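Local coordinates for glucokinase (Streptomyces griseus, PDB 3VGL), which probably catalyses the ATP-dependent phosphorylation of D-glucose to D-glucose 6-phosphate, as a zinc-containing kinase of the ROK family, at residues L3-D8 and I14-V19; V57-I62 and D308-G313; R186-R191 and D211-K216; A199-G204 and S219-Q224; A242-L247 and D271-S276. All coordinates share one frame; numbering follows the deposited sequence.

Interaction 1 (L3-D8 and I14-V19)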
# COMPACT_ATOMS: atom_id res chain seq x y z
N LEU A 3 -30.13 -35.27 19.83
CA LEU A 3 -29.30 -35.03 18.66
C LEU A 3 -29.85 -33.89 17.82
O LEU A 3 -31.06 -33.75 17.66
CB LEU A 3 -29.25 -36.28 17.79
CG LEU A 3 -28.83 -37.57 18.51
CD1 LEU A 3 -28.96 -38.71 17.52
CD2 LEU A 3 -27.42 -37.48 19.01
N THR A 4 -28.95 -33.07 17.30
CA THR A 4 -29.30 -32.05 16.32
C THR A 4 -28.46 -32.26 15.08
O THR A 4 -27.50 -33.04 15.09
CB THR A 4 -29.03 -30.64 16.88
OG1 THR A 4 -27.66 -30.58 17.29
CG2 THR A 4 -29.94 -30.36 18.06
N ILE A 5 -28.82 -31.58 13.99
CA ILE A 5 -28.01 -31.58 12.79
C ILE A 5 -27.33 -30.24 12.66
O ILE A 5 -27.96 -29.22 12.89
CB ILE A 5 -28.90 -31.83 11.53
CG1 ILE A 5 -29.27 -33.32 11.42
CG2 ILE A 5 -28.20 -31.34 10.24
CD1 ILE A 5 -28.41 -34.10 10.44
N GLY A 6 -26.05 -30.25 12.32
CA GLY A 6 -25.36 -29.01 11.91
C GLY A 6 -25.14 -29.04 10.40
O GLY A 6 -24.80 -30.09 9.84
N VAL A 7 -25.34 -27.90 9.73
CA VAL A 7 -25.10 -27.77 8.29
C VAL A 7 -24.19 -26.56 8.05
O VAL A 7 -24.58 -25.43 8.38
CB VAL A 7 -26.41 -27.55 7.47
CG1 VAL A 7 -26.14 -27.61 5.95
CG2 VAL A 7 -27.48 -28.56 7.86
N ASP A 8 -23.00 -26.79 7.51
CA ASP A 8 -22.07 -25.68 7.23
C ASP A 8 -22.17 -25.41 5.75
O ASP A 8 -21.88 -26.28 4.92
CB ASP A 8 -20.64 -26.10 7.63
CG ASP A 8 -19.62 -24.98 7.46
OD1 ASP A 8 -19.58 -24.33 6.38
OD2 ASP A 8 -18.85 -24.74 8.41
N ILE A 14 -21.00 -27.69 1.01
CA ILE A 14 -21.97 -27.86 2.08
C ILE A 14 -21.64 -29.15 2.83
O ILE A 14 -21.41 -30.19 2.21
CB ILE A 14 -23.42 -27.90 1.52
CG1 ILE A 14 -23.81 -26.53 0.96
CG2 ILE A 14 -24.40 -28.37 2.60
CD1 ILE A 14 -25.08 -26.55 0.10
N ALA A 15 -21.58 -29.07 4.15
CA ALA A 15 -21.35 -30.25 4.98
C ALA A 15 -22.34 -30.31 6.11
O ALA A 15 -22.59 -29.31 6.78
CB ALA A 15 -19.95 -30.26 5.52
N ALA A 16 -22.91 -31.49 6.35
CA ALA A 16 -23.85 -31.64 7.43
C ALA A 16 -23.54 -32.89 8.23
O ALA A 16 -22.90 -33.83 7.73
CB ALA A 16 -25.28 -31.68 6.91
N GLY A 17 -23.97 -32.88 9.48
CA GLY A 17 -23.84 -34.07 10.30
C GLY A 17 -24.70 -34.01 11.53
O GLY A 17 -25.05 -32.93 12.01
N VAL A 18 -25.04 -35.19 12.04
CA VAL A 18 -25.70 -35.31 13.32
C VAL A 18 -24.63 -35.18 14.40
O VAL A 18 -23.56 -35.77 14.28
CB VAL A 18 -26.46 -36.67 13.43
CG1 VAL A 18 -26.86 -36.97 14.85
CG2 VAL A 18 -27.69 -36.64 12.49
N VAL A 19 -24.92 -34.38 15.41
CA VAL A 19 -23.96 -34.09 16.46
C VAL A 19 -24.63 -34.29 17.79
O VAL A 19 -25.76 -33.82 18.02
CB VAL A 19 -23.43 -32.62 16.36
CG1 VAL A 19 -22.42 -32.34 17.46
CG2 VAL A 19 -22.83 -32.34 14.97
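Val18 divides its two methyls between neighbours on the opposing strand. CG2 presses on Ile5 CD1 at 3.3 Å, tighter than ordinary van der Waals contact, while CG1 rests 3.8 Å from Leu3 CD1. This fork follows from the first torsion of Val18, which sets CG1 anti to the backbone N (chi1 166°) and leaves CG2 beside that N. Farther along the same face Val7 branches in a similar way: its CG2 meets Ala16 CB at 3.9 Å, and its CG1 touches the CG2 methyl of Ile14. Beneath these contacts the backbones form the antiparallel hairpin of strands 3-9 and 13-19 that opens the actin-like ATPase fold. Thr4-Val19, Gly6-Gly17 and Asp8-Ala15 are its hydrogen-bonded pairs, with Ile5-Val18 and Val7-Ala16 as non-hydrogen-bonded pairs between them. The shortest rung runs from Asp8 N to Ala15 O, 2.7 Å; at the other end the bond from Thr4 N to Val19 O is weak at 3.4 Å. Gly6 O accepts from Gly17 N and also receives a CA-H...O contact from Ala16 CA, 3.0 Å away. Around the hairpin, helix 37-52 packs on Ile5, Ile14 and Ala16, whereas helix 301-311 covers the face of Ala15 and Val19, where Thr4 OG1 bonds to Ala307 O. Asp8, near the C-terminal end of its strand, touches the bound ATP analogue.

Interaction 2 (V57-I62 and D308-G313)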
# COMPACT_ATOMS: atom_id res chain seq x y z
N VAL A 57 -33.59 -36.73 15.16
CA VAL A 57 -33.04 -35.36 15.14
C VAL A 57 -34.07 -34.31 15.59
O VAL A 57 -35.19 -34.28 15.09
CB VAL A 57 -32.51 -35.01 13.72
CG1 VAL A 57 -32.11 -33.53 13.62
CG2 VAL A 57 -31.33 -35.91 13.35
N GLU A 58 -33.64 -33.42 16.49
CA GLU A 58 -34.50 -32.47 17.19
C GLU A 58 -34.51 -31.05 16.60
O GLU A 58 -35.51 -30.32 16.71
CB GLU A 58 -34.03 -32.38 18.64
CG GLU A 58 -35.06 -31.90 19.63
CD GLU A 58 -34.97 -32.67 20.94
OE1 GLU A 58 -33.88 -32.70 21.55
OE2 GLU A 58 -36.00 -33.25 21.37
N ALA A 59 -33.40 -30.66 15.98
CA ALA A 59 -33.27 -29.31 15.44
C ALA A 59 -32.18 -29.28 14.39
O ALA A 59 -31.37 -30.20 14.32
CB ALA A 59 -32.93 -28.32 16.56
N VAL A 60 -32.14 -28.20 13.62
CA VAL A 60 -31.12 -27.97 12.59
C VAL A 60 -30.43 -26.63 12.86
O VAL A 60 -31.09 -25.61 13.01
CB VAL A 60 -31.72 -27.97 11.15
CG1 VAL A 60 -30.67 -27.66 10.09
CG2 VAL A 60 -32.40 -29.32 10.81
N GLY A 61 -29.10 -26.65 12.96
CA GLY A 61 -28.32 -25.41 13.01
C GLY A 61 -27.58 -25.24 11.70
O GLY A 61 -26.91 -26.16 11.24
N ILE A 62 -27.67 -24.05 11.12
CA ILE A 62 -27.00 -23.73 9.88
C ILE A 62 -25.88 -22.75 10.20
O ILE A 62 -26.14 -21.73 10.86
CB ILE A 62 -27.99 -23.08 8.90
CG1 ILE A 62 -28.98 -24.13 8.38
CG2 ILE A 62 -27.23 -22.40 7.74
CD1 ILE A 62 -30.16 -23.53 7.60
N ASP A 308 -24.57 -27.35 17.85
CA ASP A 308 -24.69 -27.06 19.26
C ASP A 308 -25.46 -25.77 19.51
O ASP A 308 -26.21 -25.68 20.46
CB ASP A 308 -23.33 -27.03 19.96
CG ASP A 308 -23.46 -27.05 21.47
OD1 ASP A 308 -23.84 -28.10 22.05
OD2 ASP A 308 -23.21 -26.01 22.09
N LEU A 309 -25.29 -24.77 18.63
CA LEU A 309 -26.05 -23.53 18.76
C LEU A 309 -27.56 -23.76 18.53
O LEU A 309 -28.39 -23.05 19.09
CB LEU A 309 -25.48 -22.42 17.84
CG LEU A 309 -24.13 -21.84 18.29
CD1 LEU A 309 -23.47 -21.07 17.17
CD2 LEU A 309 -24.26 -20.94 19.53
N ALA A 310 -27.91 -24.77 17.73
CA ALA A 310 -29.31 -25.14 17.53
C ALA A 310 -29.89 -25.73 18.82
O ALA A 310 -31.04 -25.47 19.16
CB ALA A 310 -29.46 -26.13 16.38
N ARG A 311 -29.07 -26.51 19.53
CA ARG A 311 -29.48 -27.21 20.75
C ARG A 311 -29.73 -26.23 21.90
O ARG A 311 -30.57 -26.49 22.76
CB ARG A 311 -28.41 -28.24 21.14
CG ARG A 311 -28.75 -29.18 22.29
CD ARG A 311 -28.02 -30.50 22.09
NE ARG A 311 -26.65 -30.25 21.65
CZ ARG A 311 -25.96 -31.00 20.79
NH1 ARG A 311 -26.51 -32.10 20.26
NH2 ARG A 311 -24.72 -30.63 20.47
N GLN A 312 -29.00 -25.12 21.90
CA GLN A 312 -29.24 -24.04 22.85
C GLN A 312 -30.27 -23.01 22.35
O GLN A 312 -30.23 -21.83 22.72
CB GLN A 312 -27.93 -23.36 23.26
CG GLN A 312 -27.29 -23.98 24.52
CD GLN A 312 -26.15 -24.93 24.21
OE1 GLN A 312 -25.07 -24.50 23.80
NE2 GLN A 312 -26.38 -26.23 24.41
N GLY A 313 -31.19 -23.47 21.50
CA GLY A 313 -32.32 -22.65 21.05
C GLY A 313 -33.63 -23.09 21.70
O GLY A 313 -33.94 -24.28 21.76
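Ala310 sets its methyl directly against the backbone of the strand, with CB 3.5 Å from Gly61 N and 3.6 Å from Gly61 CA. Because Gly61 carries no side chain, the helix can settle onto the strand until the CA atoms of Gly61 and Ala310 are 4.6 Å apart. The same methyl also reaches Val60 C at 3.7 Å, and Ala59 CB is a looser 4.1 Å away. The tight part is a single alanine bedded on main chain; no hydrogen bond crosses between 57-62 and 308-313. Toward solvent the contact opens out: Glu58, Gln312 and Gly313 are exposed, and the helix ends at Arg311, Gln312 being the first residue to leave helical geometry. Asp308 and Arg311 pair with each other and with residues outside the contact. Arg311 NH2 donates to Asp308 OD1 over 3.1 Å at 166°, with the oxygen in the guanidinium plane and using its anti lone pair. Arg115 and Trp111 hold Asp308 OD2, while Arg311 NH1 bonds to Val19 O and Gly2 O. The last helix of this ROK-family chain, 301-311, here lies against the sheet containing strands 3-9 and 57-64, part of its actin-like ATPase fold.

Interaction 3 (R186-R191 and D211-K216). With ANP (phosphoaminophosphonic acid-adenylate ester), chain E.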
# COMPACT_ATOMS: atom_id res chain seq x y z
N ARG A 186 -4.22 -19.11 -5.47
CA ARG A 186 -3.69 -18.05 -6.29
C ARG A 186 -2.18 -17.94 -6.22
O ARG A 186 -1.50 -17.82 -7.26
CB ARG A 186 -4.36 -16.70 -6.01
CG ARG A 186 -4.40 -15.86 -7.27
CD ARG A 186 -4.98 -14.50 -7.01
NE ARG A 186 -3.89 -13.65 -6.61
CZ ARG A 186 -3.70 -13.22 -5.38
NH1 ARG A 186 -4.59 -13.51 -4.42
NH2 ARG A 186 -2.64 -12.46 -5.14
N TYR A 187 -1.63 -18.04 -5.01
CA TYR A 187 -0.19 -17.92 -4.80
C TYR A 187 0.53 -19.05 -5.50
O TYR A 187 1.58 -18.84 -6.11
CB TYR A 187 0.17 -17.94 -3.31
CG TYR A 187 -0.39 -16.74 -2.57
CD1 TYR A 187 -0.48 -15.48 -3.19
CD2 TYR A 187 -0.83 -16.87 -1.26
CE1 TYR A 187 -0.99 -14.39 -2.50
CE2 TYR A 187 -1.35 -15.77 -0.56
CZ TYR A 187 -1.41 -14.54 -1.18
OH TYR A 187 -1.93 -13.48 -0.50
N ALA A 188 -0.02 -20.25 -5.39
CA ALA A 188 0.62 -21.42 -6.02
C ALA A 188 0.56 -21.37 -7.53
O ALA A 188 1.52 -21.76 -8.19
CB ALA A 188 0.02 -22.68 -5.50
N LYS A 189 -0.57 -20.92 -8.07
CA LYS A 189 -0.68 -20.80 -9.53
C LYS A 189 0.26 -19.73 -10.09
O LYS A 189 0.86 -19.94 -11.14
CB LYS A 189 -2.12 -20.56 -9.98
CG LYS A 189 -3.02 -21.78 -9.79
CD LYS A 189 -4.44 -21.54 -10.26
CE LYS A 189 -5.26 -22.83 -10.16
NZ LYS A 189 -6.65 -22.69 -10.67
N GLN A 190 0.38 -18.60 -9.39
CA GLN A 190 1.37 -17.56 -9.73
C GLN A 190 2.78 -18.15 -9.79
O GLN A 190 3.52 -17.92 -10.75
CB GLN A 190 1.36 -16.41 -8.71
CG GLN A 190 0.21 -15.41 -8.80
CD GLN A 190 0.29 -14.27 -7.74
OE1 GLN A 190 0.98 -14.37 -6.71
NE2 GLN A 190 -0.46 -13.19 -7.99
N ARG A 191 3.14 -18.92 -8.76
CA ARG A 191 4.50 -19.41 -8.61
C ARG A 191 4.79 -20.57 -9.54
O ARG A 191 5.91 -20.68 -10.08
CB ARG A 191 4.80 -19.77 -7.15
CG ARG A 191 4.94 -18.52 -6.28
CD ARG A 191 4.61 -18.76 -4.81
NE ARG A 191 4.75 -17.52 -4.02
CZ ARG A 191 3.93 -16.47 -4.13
NH1 ARG A 191 2.91 -16.48 -4.98
NH2 ARG A 191 4.14 -15.37 -3.39
N ASP A 211 -3.62 -24.59 -14.31
CA ASP A 211 -5.06 -24.46 -14.11
C ASP A 211 -5.64 -25.60 -13.28
O ASP A 211 -6.69 -25.44 -12.63
CB ASP A 211 -5.77 -24.42 -15.46
CG ASP A 211 -6.93 -23.45 -15.48
OD1 ASP A 211 -8.09 -23.90 -15.31
OD2 ASP A 211 -6.67 -22.23 -15.64
N GLY A 212 -4.97 -26.75 -13.31
CA GLY A 212 -5.40 -27.94 -12.57
C GLY A 212 -4.93 -28.01 -11.12
O GLY A 212 -5.22 -28.99 -10.42
N ILE A 213 -4.21 -26.99 -10.66
CA ILE A 213 -3.76 -26.96 -9.26
C ILE A 213 -4.95 -26.74 -8.32
O ILE A 213 -5.69 -25.78 -8.49
CB ILE A 213 -2.71 -25.84 -9.01
CG1 ILE A 213 -1.40 -26.14 -9.75
CG2 ILE A 213 -2.44 -25.66 -7.50
CD1 ILE A 213 -0.45 -24.91 -9.86
N GLU A 214 -5.12 -27.66 -7.36
CA GLU A 214 -6.17 -27.55 -6.34
C GLU A 214 -5.55 -27.38 -4.95
O GLU A 214 -4.42 -27.79 -4.71
CB GLU A 214 -7.07 -28.78 -6.37
CG GLU A 214 -7.90 -28.88 -7.65
CD GLU A 214 -8.61 -30.21 -7.79
OE1 GLU A 214 -8.96 -30.56 -8.94
OE2 GLU A 214 -8.80 -30.91 -6.76
N GLY A 215 -6.30 -26.75 -4.04
CA GLY A 215 -5.80 -26.51 -2.68
C GLY A 215 -5.15 -27.73 -2.05
O GLY A 215 -4.03 -27.66 -1.56
N LYS A 216 -5.86 -28.86 -2.05
CA LYS A 216 -5.34 -30.06 -1.42
C LYS A 216 -4.02 -30.54 -2.04
O LYS A 216 -3.16 -31.08 -1.34
CB LYS A 216 -6.40 -31.17 -1.39
CG LYS A 216 -7.48 -30.87 -0.33
CD LYS A 216 -8.69 -31.80 -0.38
CE LYS A 216 -9.78 -31.28 0.57
NZ LYS A 216 -10.88 -32.27 0.79
PB ANP E . -15.85 -23.64 2.18
O1B ANP E . -15.24 -22.24 2.09
O2B ANP E . -16.86 -23.99 1.12
N3B ANP E . -16.61 -23.84 3.71
PA ANP E . -13.22 -24.83 2.61
O1A ANP E . -12.73 -26.26 2.34
O2A ANP E . -13.20 -24.28 4.00
O3A ANP E . -14.69 -24.73 1.96
O5' ANP E . -12.40 -23.80 1.68
C5' ANP E . -12.24 -24.01 0.27
C4' ANP E . -10.97 -23.34 -0.19
O4' ANP E . -9.86 -23.76 0.62
C3' ANP E . -10.65 -23.75 -1.61
O3' ANP E . -9.87 -22.69 -2.18
C2' ANP E . -9.78 -24.96 -1.38
O2' ANP E . -8.91 -25.20 -2.48
C1' ANP E . -8.99 -24.61 -0.12
N9 ANP E . -8.78 -25.80 0.72
C8 ANP E . -9.71 -26.54 1.36
N7 ANP E . -9.11 -27.56 2.05
C5 ANP E . -7.79 -27.44 1.85
C6 ANP E . -6.56 -28.17 2.25
N6 ANP E . -6.62 -29.27 3.05
N1 ANP E . -5.38 -27.69 1.81
C2 ANP E . -5.25 -26.60 1.00
N3 ANP E . -6.33 -25.90 0.59
C4 ANP E . -7.57 -26.28 0.98
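Tyr187 O is gripped by two donors of Arg191, the backbone N at 3.1 Å and the side-chain NH1 at 2.9 Å, which arrive from opposite faces of the carbonyl plane; on the next residues of this helix, Ala188 and Lys189 meet Ile213. The side chains of Lys189 and Ile213 lie alongside one another, running in opposite senses, with Lys189 CG 4.1 Å from Ile213 CD1. The outstretched lysine chain carries CE to 3.4 Å from Ile213 O and ends in a weak hydrogen bond from NZ to Asp211 O. Ala188 CB adds a looser contact with Ile213 CG2, at 4.4 Å. Asp211 and Ile213 lean on helix 181-194 just ahead of helix 215-223, with Glu214 at the N-cap, and the first turn of that helix borders the adenine pocket. There Gly215 O approaches C2 of the ATP analogue to 3.0 Å, and Lys216 CG lies 3.8 Å from its N6. Arg191 NE also forms a salt bridge with Asp231 of helix 227-251.

Interaction 4 (A199-G204 and S219-Q224). With ANP (phosphoaminophosphonic acid-adenylate ester), chain E.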
# COMPACT_ATOMS: atom_id res chain seq x y z
N ALA A 199 7.95 -26.73 -9.38
CA ALA A 199 6.59 -27.17 -9.05
C ALA A 199 6.27 -28.57 -9.57
O ALA A 199 5.10 -28.95 -9.64
CB ALA A 199 5.58 -26.16 -9.60
N ALA A 200 7.30 -29.34 -9.92
CA ALA A 200 7.10 -30.66 -10.54
C ALA A 200 6.17 -31.58 -9.74
O ALA A 200 5.23 -32.16 -10.31
CB ALA A 200 8.44 -31.34 -10.81
N VAL A 201 6.43 -31.70 -8.44
CA VAL A 201 5.59 -32.51 -7.55
C VAL A 201 4.15 -31.98 -7.50
O VAL A 201 3.19 -32.74 -7.63
CB VAL A 201 6.21 -32.62 -6.13
CG1 VAL A 201 5.22 -33.22 -5.13
CG2 VAL A 201 7.49 -33.45 -6.17
N LEU A 202 4.01 -30.66 -7.32
CA LEU A 202 2.68 -30.05 -7.27
C LEU A 202 1.87 -30.32 -8.52
O LEU A 202 0.73 -30.77 -8.44
CB LEU A 202 2.80 -28.54 -7.01
CG LEU A 202 1.54 -27.66 -7.07
CD1 LEU A 202 0.53 -28.12 -6.06
CD2 LEU A 202 1.92 -26.21 -6.83
N LEU A 203 2.46 -30.06 -9.68
CA LEU A 203 1.78 -30.27 -10.96
C LEU A 203 1.45 -31.74 -11.20
O LEU A 203 0.39 -32.06 -11.73
CB LEU A 203 2.60 -29.68 -12.12
CG LEU A 203 2.84 -28.16 -12.06
CD1 LEU A 203 4.07 -27.78 -12.87
CD2 LEU A 203 1.62 -27.37 -12.52
N GLY A 204 2.35 -32.63 -10.77
CA GLY A 204 2.14 -34.08 -10.87
C GLY A 204 0.95 -34.61 -10.07
O GLY A 204 0.41 -35.66 -10.40
N SER A 219 -1.14 -28.58 -0.39
CA SER A 219 -0.85 -29.12 0.94
C SER A 219 0.01 -30.38 0.85
O SER A 219 1.09 -30.45 1.45
CB SER A 219 -2.14 -29.42 1.69
OG SER A 219 -2.79 -28.19 2.05
N GLU A 220 -0.45 -31.35 0.06
CA GLU A 220 0.30 -32.60 -0.12
C GLU A 220 1.70 -32.35 -0.69
O GLU A 220 2.69 -32.91 -0.20
CB GLU A 220 -0.49 -33.60 -0.98
CG GLU A 220 0.17 -35.00 -1.13
CD GLU A 220 0.73 -35.57 0.18
OE1 GLU A 220 0.14 -35.34 1.27
OE2 GLU A 220 1.76 -36.28 0.12
N ALA A 221 1.77 -31.51 -1.72
CA ALA A 221 3.06 -31.15 -2.32
C ALA A 221 4.01 -30.48 -1.32
O ALA A 221 5.19 -30.80 -1.27
CB ALA A 221 2.87 -30.28 -3.56
N ALA A 222 3.49 -29.55 -0.50
CA ALA A 222 4.32 -28.93 0.54
C ALA A 222 4.86 -29.95 1.55
O ALA A 222 6.02 -29.85 1.97
CB ALA A 222 3.55 -27.78 1.25
N ARG A 223 4.05 -30.94 1.92
CA ARG A 223 4.51 -32.00 2.82
C ARG A 223 5.69 -32.73 2.21
O ARG A 223 6.60 -33.16 2.93
CB ARG A 223 3.42 -33.03 3.09
CG ARG A 223 2.39 -32.57 4.06
CD ARG A 223 1.47 -33.69 4.53
NE ARG A 223 0.31 -33.03 5.14
CZ ARG A 223 0.31 -32.50 6.36
NH1 ARG A 223 1.39 -32.57 7.13
NH2 ARG A 223 -0.78 -31.87 6.79
N GLN A 224 5.66 -32.89 0.89
CA GLN A 224 6.72 -33.59 0.17
C GLN A 224 7.89 -32.67 -0.18
O GLN A 224 8.87 -33.09 -0.80
CB GLN A 224 6.16 -34.24 -1.10
CG GLN A 224 5.22 -35.42 -0.84
CD GLN A 224 4.60 -35.99 -2.11
OE1 GLN A 224 3.43 -36.37 -2.12
NE2 GLN A 224 5.38 -36.05 -3.18
PB ANP E . -15.85 -23.64 2.18
O1B ANP E . -15.24 -22.24 2.09
O2B ANP E . -16.86 -23.99 1.12
N3B ANP E . -16.61 -23.84 3.71
PA ANP E . -13.22 -24.83 2.61
O1A ANP E . -12.73 -26.26 2.34
O2A ANP E . -13.20 -24.28 4.00
O3A ANP E . -14.69 -24.73 1.96
O5' ANP E . -12.40 -23.80 1.68
C5' ANP E . -12.24 -24.01 0.27
C4' ANP E . -10.97 -23.34 -0.19
O4' ANP E . -9.86 -23.76 0.62
C3' ANP E . -10.65 -23.75 -1.61
O3' ANP E . -9.87 -22.69 -2.18
C2' ANP E . -9.78 -24.96 -1.38
O2' ANP E . -8.91 -25.20 -2.48
C1' ANP E . -8.99 -24.61 -0.12
N9 ANP E . -8.78 -25.80 0.72
C8 ANP E . -9.71 -26.54 1.36
N7 ANP E . -9.11 -27.56 2.05
C5 ANP E . -7.79 -27.44 1.85
C6 ANP E . -6.56 -28.17 2.25
N6 ANP E . -6.62 -29.27 3.05
N1 ANP E . -5.38 -27.69 1.81
C2 ANP E . -5.25 -26.60 1.00
N3 ANP E . -6.33 -25.90 0.59
C4 ANP E . -7.57 -26.28 0.98
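Helices 200-204 and 215-223 come nearest at Leu202 and Ala221, whose CA atoms are 5.1 Å apart. The first is little more than one turn, with Ala199 at its N-cap, and the second ends just before Gln224. Ala221 turns its methyl toward the short helix, placing CB 3.7 Å from Leu202 CA and 3.9 Å from Leu202 CB. Leu202 CD1 closes over the same methyl at 4.0 Å. On the other flank Val201, with CG1 anti to the backbone N (chi1 169°), sends that branch to 4.1 Å from Ala221 CB and against the amide end of Gln224, which runs across it. These helices belong to the helical part of the chain beside the adenine pocket. Helix 215-223 carries the short helix at Ala221, while Ser219 OG donates to N1 of the ATP analogue over 2.6 Å. Arg223 forms a salt bridge with Glu265, itself a hydrogen-bonding partner of the nucleotide, and Asp226 OD1 accepts from Leu202 N.

Interaction 5 (A242-L247 and D271-S276)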
# COMPACT_ATOMS: atom_id res chain seq x y z
N ALA A 242 0.25 -11.61 9.92
CA ALA A 242 0.15 -10.15 10.12
C ALA A 242 -1.23 -9.76 10.59
O ALA A 242 -1.39 -8.91 11.48
CB ALA A 242 0.52 -9.38 8.84
N GLY A 243 -2.26 -10.38 10.02
CA GLY A 243 -3.62 -10.10 10.44
C GLY A 243 -3.89 -10.57 11.86
O GLY A 243 -4.61 -9.92 12.60
N LEU A 244 -3.38 -11.76 12.23
CA LEU A 244 -3.51 -12.22 13.62
C LEU A 244 -2.83 -11.26 14.59
O LEU A 244 -3.35 -11.02 15.70
CB LEU A 244 -2.92 -13.62 13.81
CG LEU A 244 -3.72 -14.78 13.21
CD1 LEU A 244 -2.99 -16.07 13.55
CD2 LEU A 244 -5.17 -14.85 13.69
N ALA A 245 -1.69 -10.70 14.18
CA ALA A 245 -1.05 -9.69 15.03
C ALA A 245 -1.96 -8.47 15.19
O ALA A 245 -2.10 -7.94 16.32
CB ALA A 245 0.30 -9.32 14.51
N ASP A 246 -2.61 -8.04 14.12
CA ASP A 246 -3.62 -6.95 14.25
C ASP A 246 -4.80 -7.35 15.18
O ASP A 246 -5.28 -6.55 16.00
CB ASP A 246 -4.17 -6.52 12.88
CG ASP A 246 -3.14 -5.72 12.05
OD1 ASP A 246 -2.14 -5.22 12.58
OD2 ASP A 246 -3.35 -5.65 10.82
N LEU A 247 -5.25 -8.60 15.07
CA LEU A 247 -6.31 -9.04 15.96
C LEU A 247 -5.87 -9.09 17.42
O LEU A 247 -6.73 -8.95 18.31
CB LEU A 247 -6.84 -10.41 15.53
CG LEU A 247 -7.55 -10.49 14.17
CD1 LEU A 247 -7.99 -11.93 13.88
CD2 LEU A 247 -8.80 -9.63 14.14
N ASP A 271 2.30 -23.86 11.65
CA ASP A 271 3.65 -23.46 12.04
C ASP A 271 4.10 -22.17 11.33
O ASP A 271 4.51 -21.23 12.01
CB ASP A 271 4.64 -24.62 11.86
CG ASP A 271 6.07 -24.24 12.21
OD1 ASP A 271 6.39 -24.03 13.41
OD2 ASP A 271 6.90 -24.14 11.28
N PRO A 272 3.95 -22.08 9.98
CA PRO A 272 4.30 -20.79 9.37
C PRO A 272 3.40 -19.65 9.83
O PRO A 272 3.89 -18.53 9.97
CB PRO A 272 4.15 -21.03 7.86
CG PRO A 272 3.47 -22.38 7.71
CD PRO A 272 3.79 -23.14 8.96
N ILE A 273 2.11 -19.93 10.08
CA ILE A 273 1.22 -18.84 10.54
C ILE A 273 1.65 -18.33 11.93
O ILE A 273 1.74 -17.13 12.17
CB ILE A 273 -0.25 -19.28 10.55
CG1 ILE A 273 -0.71 -19.43 9.10
CG2 ILE A 273 -1.10 -18.26 11.28
CD1 ILE A 273 -2.21 -19.88 8.93
N ARG A 274 1.95 -19.28 12.82
CA ARG A 274 2.40 -18.93 14.17
C ARG A 274 3.69 -18.12 14.16
O ARG A 274 3.82 -17.12 14.89
CB ARG A 274 2.58 -20.22 15.00
CG ARG A 274 2.78 -19.96 16.49
CD ARG A 274 2.95 -21.31 17.24
NE ARG A 274 1.78 -22.19 17.11
CZ ARG A 274 1.75 -23.31 16.39
NH1 ARG A 274 2.84 -23.73 15.75
NH2 ARG A 274 0.64 -24.04 16.33
N LYS A 275 4.65 -18.56 13.36
CA LYS A 275 5.94 -17.87 13.25
C LYS A 275 5.73 -16.45 12.71
O LYS A 275 6.29 -15.48 13.21
CB LYS A 275 6.91 -18.66 12.38
CG LYS A 275 7.53 -19.88 13.09
CD LYS A 275 8.27 -20.76 12.12
CE LYS A 275 9.08 -21.80 12.86
NZ LYS A 275 9.56 -22.85 11.92
N SER A 276 4.87 -16.33 11.71
CA SER A 276 4.54 -15.01 11.17
C SER A 276 3.87 -14.09 12.21
O SER A 276 4.23 -12.92 12.34
CB SER A 276 3.62 -15.18 9.97
OG SER A 276 3.26 -13.89 9.49
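Leu244 and Ile273 make the apolar contact between the two helices, their side chains set roughly perpendicular with Leu244 CD1 3.7 Å from Ile273 CG2. Ile273 offers this branch because CG2 stands anti to its backbone N while CG1 lies beside that N (chi1 -70°). The two methyls sit in a larger hydrophobic layer: Leu244 also packs on Ile128, Phe256 and Phe277, and Ile273 on Leu130 and Ala240. Helices 227-251 and 267-280 precede and follow strand 255-259, and both send side chains to strand 125-130; they form part of the helical layer over the second mixed sheet of this actin-like kinase. The polar approach is looser. Ser276 OG stands 3.8 Å from Ala242 N without a hydrogen bond and bonds instead to Ala237 O, five residues before Ala242. Here the backbones are nearest, the CA atoms of Ala242 and Ser276 being 6.6 Å apart, against 8.7 Å for those of Leu244 and Ile273. The charged pairs take no part in the contact itself. Lys275 NZ bridges to Asp271 OD2 over 3.0 Å, on the syn lone pair, spanning a turn that contains the kink at Pro272. Arg274 forms a salt bridge with Glu267. On the longer helix, Asp246 OD1 accepts a hydrogen bond from the backbone N of Arg159 of a neighbouring subunit.

Interactions 1, 2 and 5 are buried, whereas 3 and 4 are only partly so. Interactions 1 and 2 share the N-terminal sheet, where strands 3-9 and 57-64 are neighbours: Val7 N and Ile5 O probably bond to Gly61 O and Gly61 N, each over 2.8 Å. The former is a ladder of main-chain bonds, the latter helix-on-strand packing. Interactions 3 and 4 meet where Ile213 CD1 touches Leu202 CD2 at 4.1 Å; both combine small apolar contacts with polar groups of helix 215-223 at the nucleotide. Interaction 5, apolar packing of helix on helix, lies across the chain's centre from the first two, its centre about 30 Å from that of interaction 1.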